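Local coordinates for glucose-6-phosphate isomerase like protein (Thermus thermophilus, PDB 1WIW) that probably binds phosphosugars and may interconvert glucose 6-phosphate or mannose 6-phosphate with fructose 6-phosphate, at residues 3-8 with 147-152; 34-39 with 62-67; 128-133 with 248-253. All coordinates share one frame; numbering follows the deposited sequence.

Contact 1: 3-8 with 147-152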
loop_
_atom_site.group_PDB
_atom_site.type_symbol
_atom_site.label_atom_id
_atom_site.label_comp_id
_atom_site.label_asym_id
_atom_site.label_seq_id
_atom_site.Cartn_x
_atom_site.Cartn_y
_atom_site.Cartn_z
ATOM N N ASP B 3 9.529 -5.249 -31.201
ATOM C CA ASP B 3 9.043 -6.619 -31.307
ATOM C C ASP B 3 9.819 -7.532 -30.359
ATOM O O ASP B 3 11.028 -7.697 -30.493
ATOM C CB ASP B 3 9.192 -7.079 -32.763
ATOM C CG ASP B 3 8.668 -8.485 -33.004
ATOM O OD1 ASP B 3 8.526 -8.860 -34.190
ATOM O OD2 ASP B 3 8.409 -9.218 -32.028
ATOM N N LEU B 4 9.109 -8.114 -29.397
ATOM C CA LEU B 4 9.711 -9.001 -28.408
ATOM C C LEU B 4 10.150 -10.332 -29.006
ATOM O O LEU B 4 10.710 -11.184 -28.310
ATOM C CB LEU B 4 8.730 -9.238 -27.248
ATOM C CG LEU B 4 8.357 -7.963 -26.471
ATOM C CD1 LEU B 4 7.314 -8.279 -25.397
ATOM C CD2 LEU B 4 9.614 -7.365 -25.839
ATOM N N ASP B 5 9.900 -10.515 -30.299
ATOM C CA ASP B 5 10.302 -11.743 -30.959
ATOM C C ASP B 5 11.484 -11.522 -31.914
ATOM O O ASP B 5 11.826 -12.396 -32.712
ATOM C CB ASP B 5 9.092 -12.379 -31.657
ATOM C CG ASP B 5 8.100 -12.981 -30.654
ATOM O OD1 ASP B 5 6.933 -13.227 -31.006
ATOM O OD2 ASP B 5 8.501 -13.220 -29.498
ATOM N N ARG B 6 12.112 -10.350 -31.814
ATOM C CA ARG B 6 13.293 -10.029 -32.617
ATOM C C ARG B 6 14.476 -9.960 -31.649
ATOM O O ARG B 6 14.417 -9.276 -30.620
ATOM C CB ARG B 6 13.119 -8.691 -33.359
ATOM C CG ARG B 6 12.200 -8.779 -34.591
ATOM C CD ARG B 6 11.992 -7.414 -35.248
ATOM N NE ARG B 6 13.227 -6.843 -35.786
ATOM C CZ ARG B 6 13.626 -6.958 -37.050
ATOM N NH1 ARG B 6 14.769 -6.402 -37.436
ATOM N NH2 ARG B 6 12.887 -7.619 -37.931
ATOM N N GLU B 7 15.552 -10.666 -31.984
ATOM C CA GLU B 7 16.721 -10.731 -31.119
ATOM C C GLU B 7 17.399 -9.417 -30.741
ATOM O O GLU B 7 17.848 -9.263 -29.603
ATOM C CB GLU B 7 17.766 -11.674 -31.718
ATOM C CG GLU B 7 18.735 -12.218 -30.675
ATOM C CD GLU B 7 19.877 -13.010 -31.282
ATOM O OE1 GLU B 7 19.617 -13.851 -32.169
ATOM O OE2 GLU B 7 21.034 -12.797 -30.862
ATOM N N GLU B 8 17.474 -8.465 -31.666
ATOM C CA GLU B 8 18.146 -7.205 -31.366
ATOM C C GLU B 8 17.426 -6.383 -30.301
ATOM O O GLU B 8 17.991 -5.439 -29.748
ATOM C CB GLU B 8 18.338 -6.366 -32.640
ATOM C CG GLU B 8 17.103 -5.651 -33.156
ATOM C CD GLU B 8 16.157 -6.544 -33.943
ATOM O OE1 GLU B 8 15.160 -6.009 -34.470
ATOM O OE2 GLU B 8 16.399 -7.767 -34.038
ATOM N N PRO B 147 7.481 -17.393 -28.326
ATOM C CA PRO B 147 6.826 -16.292 -29.046
ATOM C C PRO B 147 5.660 -15.633 -28.306
ATOM O O PRO B 147 5.038 -16.238 -27.440
ATOM C CB PRO B 147 6.402 -16.945 -30.366
ATOM C CG PRO B 147 6.218 -18.398 -29.994
ATOM C CD PRO B 147 7.409 -18.647 -29.099
ATOM N N VAL B 148 5.368 -14.387 -28.670
ATOM C CA VAL B 148 4.300 -13.617 -28.038
ATOM C C VAL B 148 2.953 -14.337 -27.964
ATOM O O VAL B 148 2.295 -14.319 -26.926
ATOM C CB VAL B 148 4.097 -12.256 -28.752
ATOM C CG1 VAL B 148 3.079 -11.413 -27.987
ATOM C CG2 VAL B 148 5.424 -11.511 -28.846
ATOM N N GLU B 149 2.543 -14.970 -29.058
ATOM C CA GLU B 149 1.269 -15.679 -29.078
ATOM C C GLU B 149 1.179 -16.800 -28.036
ATOM O O GLU B 149 0.086 -17.264 -27.722
ATOM C CB GLU B 149 0.997 -16.258 -30.473
ATOM C CG GLU B 149 2.058 -17.243 -30.950
ATOM C CD GLU B 149 3.125 -16.593 -31.812
ATOM O OE1 GLU B 149 3.458 -15.406 -31.571
ATOM O OE2 GLU B 149 3.636 -17.279 -32.727
ATOM N N GLU B 150 2.316 -17.234 -27.496
ATOM C CA GLU B 150 2.305 -18.303 -26.498
ATOM C C GLU B 150 2.920 -17.873 -25.169
ATOM O O GLU B 150 2.951 -18.644 -24.213
ATOM C CB GLU B 150 3.064 -19.530 -27.021
ATOM C CG GLU B 150 2.537 -20.078 -28.342
ATOM C CD GLU B 150 3.290 -21.314 -28.804
ATOM O OE1 GLU B 150 4.540 -21.266 -28.882
ATOM O OE2 GLU B 150 2.629 -22.336 -29.096
ATOM N N ASN B 151 3.398 -16.637 -25.110
ATOM C CA ASN B 151 4.043 -16.123 -23.910
ATOM C C ASN B 151 3.138 -15.097 -23.224
ATOM O O ASN B 151 2.917 -14.009 -23.753
ATOM C CB ASN B 151 5.373 -15.479 -24.310
ATOM C CG ASN B 151 6.227 -15.112 -23.120
ATOM O OD1 ASN B 151 5.736 -14.573 -22.134
ATOM N ND2 ASN B 151 7.526 -15.388 -23.216
ATOM N N PRO B 152 2.599 -15.436 -22.040
ATOM C CA PRO B 152 1.710 -14.546 -21.281
ATOM C C PRO B 152 2.346 -13.231 -20.844
ATOM O O PRO B 152 1.674 -12.202 -20.815
ATOM C CB PRO B 152 1.295 -15.403 -20.080
ATOM C CG PRO B 152 1.382 -16.794 -20.610
ATOM C CD PRO B 152 2.665 -16.762 -21.403
#
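A type I beta turn near the N-terminus, running from Asp-3 to Arg-6, meets the loop that leads into helix 152-160, and Asp-5 and Val-148 carry most of the contact. The backbone N of Val-148 donates to Asp-5 OD1 over 3.0 Å at an almost straight 175°, and OD1 receives it on its syn lone pair. Asp-5 holds CG anti to its own carbonyl carbon (chi1 -72°), which sends the carboxylate across to the loop. There OD1 also presses closely against the CG2 methyl of Val-148 (3.1 Å), while OD2 lies 3.5 Å from CA of Pro-147. OD2 has its stronger partner in Lys-154, whose ammonium group forms a salt bridge with it and also reaches the carbonyl of Leu-4. The lysine probably eases the repulsion between Asp-5 and Glu-149, whose OE1 lies 4.1 Å from Asp-5 OD1. On the inner side CB of Leu-4 touches Val-148 CG2 at 4.3 Å, and the leucine continues onto Tyr-268 and Leu-272 of helix 251-272. The turn is braced from within, because Asp-3 OD2 accepts from Asp-5 N at 2.6 Å, the donor standing 44° out of the carboxylate plane. The last loop residue, Asn-151, is the N-cap of helix 152-160, its OD1 accepting from Lys-154 N. The Asx turn of Asp-3, within a type I beta turn, thus presents Asp-5 to a loop N-H just before a helix.

Contact 2: 34-39 with 62-67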
loop_
_atom_site.group_PDB
_atom_site.type_symbol
_atom_site.label_atom_id
_atom_site.label_comp_id
_atom_site.label_asym_id
_atom_site.label_seq_id
_atom_site.Cartn_x
_atom_site.Cartn_y
_atom_site.Cartn_z
ATOM N N ALA B 34 20.095 -25.743 12.373
ATOM C CA ALA B 34 18.709 -25.801 12.817
ATOM C C ALA B 34 18.398 -24.677 13.796
ATOM O O ALA B 34 18.509 -24.853 15.010
ATOM C CB ALA B 34 18.425 -27.149 13.466
ATOM N N TYR B 35 18.009 -23.524 13.263
ATOM C CA TYR B 35 17.674 -22.378 14.096
ATOM C C TYR B 35 16.610 -22.779 15.104
ATOM O O TYR B 35 15.551 -23.284 14.735
ATOM C CB TYR B 35 17.172 -21.227 13.224
ATOM C CG TYR B 35 18.228 -20.700 12.287
ATOM C CD1 TYR B 35 19.255 -19.884 12.755
ATOM C CD2 TYR B 35 18.233 -21.057 10.937
ATOM C CE1 TYR B 35 20.262 -19.435 11.907
ATOM C CE2 TYR B 35 19.238 -20.615 10.081
ATOM C CZ TYR B 35 20.247 -19.807 10.574
ATOM O OH TYR B 35 21.246 -19.376 9.736
ATOM N N PRO B 36 16.882 -22.560 16.397
ATOM C CA PRO B 36 15.931 -22.908 17.455
ATOM C C PRO B 36 14.654 -22.081 17.394
ATOM O O PRO B 36 14.699 -20.855 17.310
ATOM C CB PRO B 36 16.730 -22.646 18.725
ATOM C CG PRO B 36 17.576 -21.475 18.333
ATOM C CD PRO B 36 18.064 -21.887 16.961
ATOM N N GLY B 37 13.514 -22.764 17.428
ATOM C CA GLY B 37 12.240 -22.076 17.396
ATOM C C GLY B 37 11.920 -21.561 18.784
ATOM O O GLY B 37 12.656 -21.864 19.724
ATOM N N PRO B 38 10.842 -20.775 18.954
ATOM C CA PRO B 38 9.919 -20.355 17.897
ATOM C C PRO B 38 10.599 -19.410 16.906
ATOM O O PRO B 38 11.662 -18.855 17.195
ATOM C CB PRO B 38 8.793 -19.681 18.676
ATOM C CG PRO B 38 9.522 -19.065 19.817
ATOM C CD PRO B 38 10.466 -20.167 20.241
ATOM N N HIS B 39 9.980 -19.230 15.744
ATOM C CA HIS B 39 10.546 -18.381 14.704
ATOM C C HIS B 39 9.790 -17.076 14.489
ATOM O O HIS B 39 8.569 -17.021 14.596
ATOM C CB HIS B 39 10.587 -19.146 13.380
ATOM C CG HIS B 39 11.266 -20.476 13.471
ATOM N ND1 HIS B 39 12.589 -20.614 13.831
ATOM C CD2 HIS B 39 10.804 -21.730 13.244
ATOM C CE1 HIS B 39 12.914 -21.894 13.822
ATOM N NE2 HIS B 39 11.849 -22.593 13.469
ATOM N N GLU B 62 11.767 -15.190 22.495
ATOM C CA GLU B 62 12.595 -16.388 22.599
ATOM C C GLU B 62 12.822 -17.027 21.229
ATOM O O GLU B 62 12.111 -16.730 20.268
ATOM C CB GLU B 62 11.920 -17.408 23.519
ATOM C CG GLU B 62 10.534 -17.827 23.040
ATOM C CD GLU B 62 9.959 -19.000 23.816
ATOM O OE1 GLU B 62 8.831 -19.432 23.492
ATOM O OE2 GLU B 62 10.633 -19.494 24.747
ATOM N N GLY B 63 13.812 -17.911 21.150
ATOM C CA GLY B 63 14.100 -18.588 19.897
ATOM C C GLY B 63 14.962 -17.797 18.928
ATOM O O GLY B 63 16.036 -17.309 19.288
ATOM N N THR B 64 14.491 -17.673 17.692
ATOM C CA THR B 64 15.233 -16.947 16.672
ATOM C C THR B 64 14.391 -15.869 16.004
ATOM O O THR B 64 13.221 -16.080 15.681
ATOM C CB THR B 64 15.742 -17.893 15.562
ATOM O OG1 THR B 64 16.557 -18.920 16.134
ATOM C CG2 THR B 64 16.564 -17.121 14.543
ATOM N N LEU B 65 15.005 -14.710 15.802
ATOM C CA LEU B 65 14.346 -13.592 15.146
ATOM C C LEU B 65 15.141 -13.321 13.878
ATOM O O LEU B 65 16.311 -12.947 13.939
ATOM C CB LEU B 65 14.348 -12.358 16.057
ATOM C CG LEU B 65 13.752 -11.032 15.560
ATOM C CD1 LEU B 65 14.684 -10.391 14.549
ATOM C CD2 LEU B 65 12.372 -11.263 14.956
ATOM N N PHE B 66 14.512 -13.546 12.729
ATOM C CA PHE B 66 15.172 -13.310 11.454
ATOM C C PHE B 66 14.938 -11.868 11.026
ATOM O O PHE B 66 13.806 -11.453 10.779
ATOM C CB PHE B 66 14.634 -14.267 10.393
ATOM C CG PHE B 66 15.009 -15.698 10.631
ATOM C CD1 PHE B 66 16.325 -16.120 10.479
ATOM C CD2 PHE B 66 14.049 -16.623 11.022
ATOM C CE1 PHE B 66 16.684 -17.446 10.717
ATOM C CE2 PHE B 66 14.396 -17.953 11.263
ATOM C CZ PHE B 66 15.715 -18.364 11.111
ATOM N N LEU B 67 16.023 -11.108 10.954
ATOM C CA LEU B 67 15.963 -9.704 10.563
ATOM C C LEU B 67 16.375 -9.635 9.097
ATOM O O LEU B 67 17.558 -9.707 8.784
ATOM C CB LEU B 67 16.935 -8.905 11.433
ATOM C CG LEU B 67 16.573 -7.481 11.854
ATOM C CD1 LEU B 67 15.190 -7.464 12.487
ATOM C CD2 LEU B 67 17.623 -6.970 12.840
#
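Tyr-35 lays one face of its ring over the edge of Phe-66 in a T-shaped stack, with centroids 5.1 Å apart and planes at 83°. CE1 of Phe-66 sits over the centre of the tyrosine ring, and Phe-66 CZ comes to 3.6 Å from Tyr-35 CG. Thr-64 CG2 lies against one face of the phenylalanine, so that Phe-66 is bounded by the tyrosine at its edge and by the threonine methyl over its face. An alanine replacing Tyr-35 would be likely to leave the edge of Phe-66 without its aromatic cover and open a gap against Val-92 and Phe-117. Beside the rings, Thr-64 turns OG1 anti to its carbonyl carbon (chi1 -57°) and donates it to Pro-36 O at 2.9 Å, tilted 21° from the carbonyl plane. Its backbone N bonds to Pro-38 O at 3.1 Å. Gly-63 packs against Gly-37 and Pro-38, whose shared peptide is cis; its backbone angles suit a residue without CB, and a CB would run into Pro-38 O. Farther out, the aliphatic part of Glu-62 crosses the proline ring, CG to CG 3.6 Å. His-39 runs alongside Phe-66, and its ND1 is buried without a polar partner. His-39 and Thr-64 form a parallel bridge, and the bonds of Phe-66 with Ala-40 and Leu-42 continue the pairing of strands 39-45 and 64-70, neighbours in the parallel sheet of an SIS-type alpha/beta domain.

Contact 3: 128-133 with 248-253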
loop_
_atom_site.group_PDB
_atom_site.type_symbol
_atom_site.label_atom_id
_atom_site.label_comp_id
_atom_site.label_asym_id
_atom_site.label_seq_id
_atom_site.Cartn_x
_atom_site.Cartn_y
_atom_site.Cartn_z
ATOM N N LEU B 128 8.146 -24.962 0.118
ATOM C CA LEU B 128 9.108 -24.423 -0.841
ATOM C C LEU B 128 9.060 -25.228 -2.135
ATOM O O LEU B 128 9.126 -24.668 -3.226
ATOM C CB LEU B 128 10.527 -24.463 -0.264
ATOM C CG LEU B 128 11.659 -24.085 -1.231
ATOM C CD1 LEU B 128 11.493 -22.632 -1.692
ATOM C CD2 LEU B 128 13.004 -24.277 -0.541
ATOM N N ARG B 129 8.945 -26.546 -2.019
ATOM C CA ARG B 129 8.880 -27.372 -3.214
ATOM C C ARG B 129 7.688 -26.990 -4.092
ATOM O O ARG B 129 7.811 -26.958 -5.312
ATOM C CB ARG B 129 8.803 -28.864 -2.857
ATOM C CG ARG B 129 8.616 -29.754 -4.085
ATOM C CD ARG B 129 8.761 -31.240 -3.771
ATOM N NE ARG B 129 10.120 -31.720 -4.010
ATOM C CZ ARG B 129 10.708 -31.751 -5.207
ATOM N NH1 ARG B 129 10.055 -31.330 -6.284
ATOM N NH2 ARG B 129 11.952 -32.201 -5.326
ATOM N N SER B 130 6.542 -26.686 -3.480
ATOM C CA SER B 130 5.360 -26.311 -4.262
ATOM C C SER B 130 5.586 -24.963 -4.963
ATOM O O SER B 130 5.087 -24.732 -6.065
ATOM C CB SER B 130 4.111 -26.240 -3.371
ATOM O OG SER B 130 4.145 -25.117 -2.505
ATOM N N VAL B 131 6.337 -24.076 -4.318
ATOM C CA VAL B 131 6.645 -22.771 -4.905
ATOM C C VAL B 131 7.558 -22.969 -6.120
ATOM O O VAL B 131 7.298 -22.449 -7.202
ATOM C CB VAL B 131 7.363 -21.862 -3.889
ATOM C CG1 VAL B 131 7.989 -20.660 -4.605
ATOM C CG2 VAL B 131 6.378 -21.395 -2.827
ATOM N N ASP B 132 8.639 -23.720 -5.925
ATOM C CA ASP B 132 9.581 -23.998 -7.007
ATOM C C ASP B 132 8.885 -24.699 -8.175
ATOM O O ASP B 132 9.142 -24.394 -9.339
ATOM C CB ASP B 132 10.725 -24.878 -6.493
ATOM C CG ASP B 132 11.678 -24.129 -5.576
ATOM O OD1 ASP B 132 12.585 -24.771 -5.006
ATOM O OD2 ASP B 132 11.527 -22.900 -5.431
ATOM N N GLU B 133 8.012 -25.651 -7.864
ATOM C CA GLU B 133 7.295 -26.382 -8.909
ATOM C C GLU B 133 6.445 -25.430 -9.745
ATOM O O GLU B 133 6.411 -25.526 -10.970
ATOM C CB GLU B 133 6.414 -27.467 -8.281
ATOM C CG GLU B 133 7.209 -28.662 -7.772
ATOM C CD GLU B 133 6.391 -29.597 -6.899
ATOM O OE1 GLU B 133 6.874 -30.717 -6.627
ATOM O OE2 GLU B 133 5.278 -29.214 -6.474
ATOM N N GLY B 248 -0.117 -22.987 -9.358
ATOM C CA GLY B 248 0.202 -23.434 -8.011
ATOM C C GLY B 248 -0.908 -24.229 -7.341
ATOM O O GLY B 248 -2.085 -24.057 -7.660
ATOM N N ALA B 249 -0.521 -25.080 -6.392
ATOM C CA ALA B 249 -1.446 -25.950 -5.668
ATOM C C ALA B 249 -1.883 -25.417 -4.305
ATOM O O ALA B 249 -2.652 -26.069 -3.600
ATOM C CB ALA B 249 -0.816 -27.339 -5.495
ATOM N N ASN B 250 -1.374 -24.254 -3.920
ATOM C CA ASN B 250 -1.755 -23.649 -2.644
ATOM C C ASN B 250 -1.545 -22.141 -2.746
ATOM O O ASN B 250 -0.843 -21.661 -3.635
ATOM C CB ASN B 250 -0.950 -24.256 -1.479
ATOM C CG ASN B 250 0.536 -23.957 -1.566
ATOM O OD1 ASN B 250 0.954 -22.804 -1.453
ATOM N ND2 ASN B 250 1.343 -25.002 -1.761
ATOM N N ARG B 251 -2.160 -21.398 -1.838
ATOM C CA ARG B 251 -2.089 -19.943 -1.874
ATOM C C ARG B 251 -0.695 -19.327 -1.930
ATOM O O ARG B 251 -0.464 -18.398 -2.700
ATOM C CB ARG B 251 -2.875 -19.366 -0.697
ATOM C CG ARG B 251 -4.348 -19.746 -0.722
ATOM C CD ARG B 251 -5.092 -19.123 -1.905
ATOM N NE ARG B 251 -6.492 -19.548 -1.934
ATOM C CZ ARG B 251 -6.952 -20.592 -2.620
ATOM N NH1 ARG B 251 -6.123 -21.324 -3.359
ATOM N NH2 ARG B 251 -8.237 -20.925 -2.544
ATOM N N LEU B 252 0.230 -19.834 -1.125
ATOM C CA LEU B 252 1.582 -19.289 -1.120
ATOM C C LEU B 252 2.259 -19.498 -2.479
ATOM O O LEU B 252 2.911 -18.595 -3.000
ATOM C CB LEU B 252 2.401 -19.930 0.007
ATOM C CG LEU B 252 3.714 -19.235 0.400
ATOM C CD1 LEU B 252 4.126 -19.645 1.806
ATOM C CD2 LEU B 252 4.794 -19.590 -0.589
ATOM N N ALA B 253 2.094 -20.684 -3.058
ATOM C CA ALA B 253 2.686 -20.982 -4.360
ATOM C C ALA B 253 2.068 -20.086 -5.431
ATOM O O ALA B 253 2.768 -19.546 -6.285
ATOM C CB ALA B 253 2.463 -22.451 -4.717
HETATM O O HOH W 1 2.551 -25.782 -6.571
#
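Ser-130, Val-131 and Ala-253 provide the largest shares of the surface buried where helix 125-139 packs against the N-capped start of helix 251-272. CA of Val-131 and CA of Ala-253 are 4.4 Å apart, a close approach that the small alanine permits. Its methyl faces the first helix, with CB 3.7 Å from the carbonyl O of Ser-130.

Ser-130 supplies the polar half of the contact. Its OG stands between the backbone N and the carbonyl carbon (chi1 71°), where it bonds with Val-127 O one turn earlier in its own helix and accepts from ND2 of Asn-250 at 2.9 Å. The serine oxygen lies only 10° out of the amide plane, and the N-H points at it with an angle of 157°. The other end of the same amide serves the second helix: Asn-250 OD1 accepts from Ala-253 N, completing the capping bond. With one end tied to each helix, the amide is fixed in rotation, and ND2 and OD1 can be assigned with some confidence. A water adds a second polar bridge, donating to Ser-130 O and accepting from Ala-249 N at 3.2 Å.

Val-131 forms the apolar half. Its CG2 methyl, anti to the carbonyl carbon, reaches over to Ala-253 CA at 4.0 Å, and the valine side chain crosses that of Leu-252 at a slant. Leu-252 also touches Leu-115 of helix 110-121 and Arg-124, linking the pair to a third helix; on the far side of helix 125-139, Leu-128 also packs on helix 110-121. Val-131 CG2 and Leu-252 CD2 stand 3.3 Å apart, closer than methyls usually come, which may reflect local strain or coordinate error.

How the contacts relate
Contact 1 lies at the surface, whereas contacts 2 and 3 are partly buried. Contacts 1 and 2 stand on opposite sides of the chain's centre, about 45 Å apart between centres; contact 3 is nearer the middle. Contact 2 joins the loop entering strand 39-45, and the first residue of that strand, to neighbouring strand 64-70 through backbone pairing and aromatic packing. Contacts 1 and 3 bridge segments more than a hundred residues apart, and they alternate along the chain. Contact 3 holds the start of helix 251-272, and Leu-4 of contact 1 also packs on its later residues. Both include an asparagine N-cap, but carboxylate chemistry dominates contact 1, and an amide, a water and methyl packing contact 3.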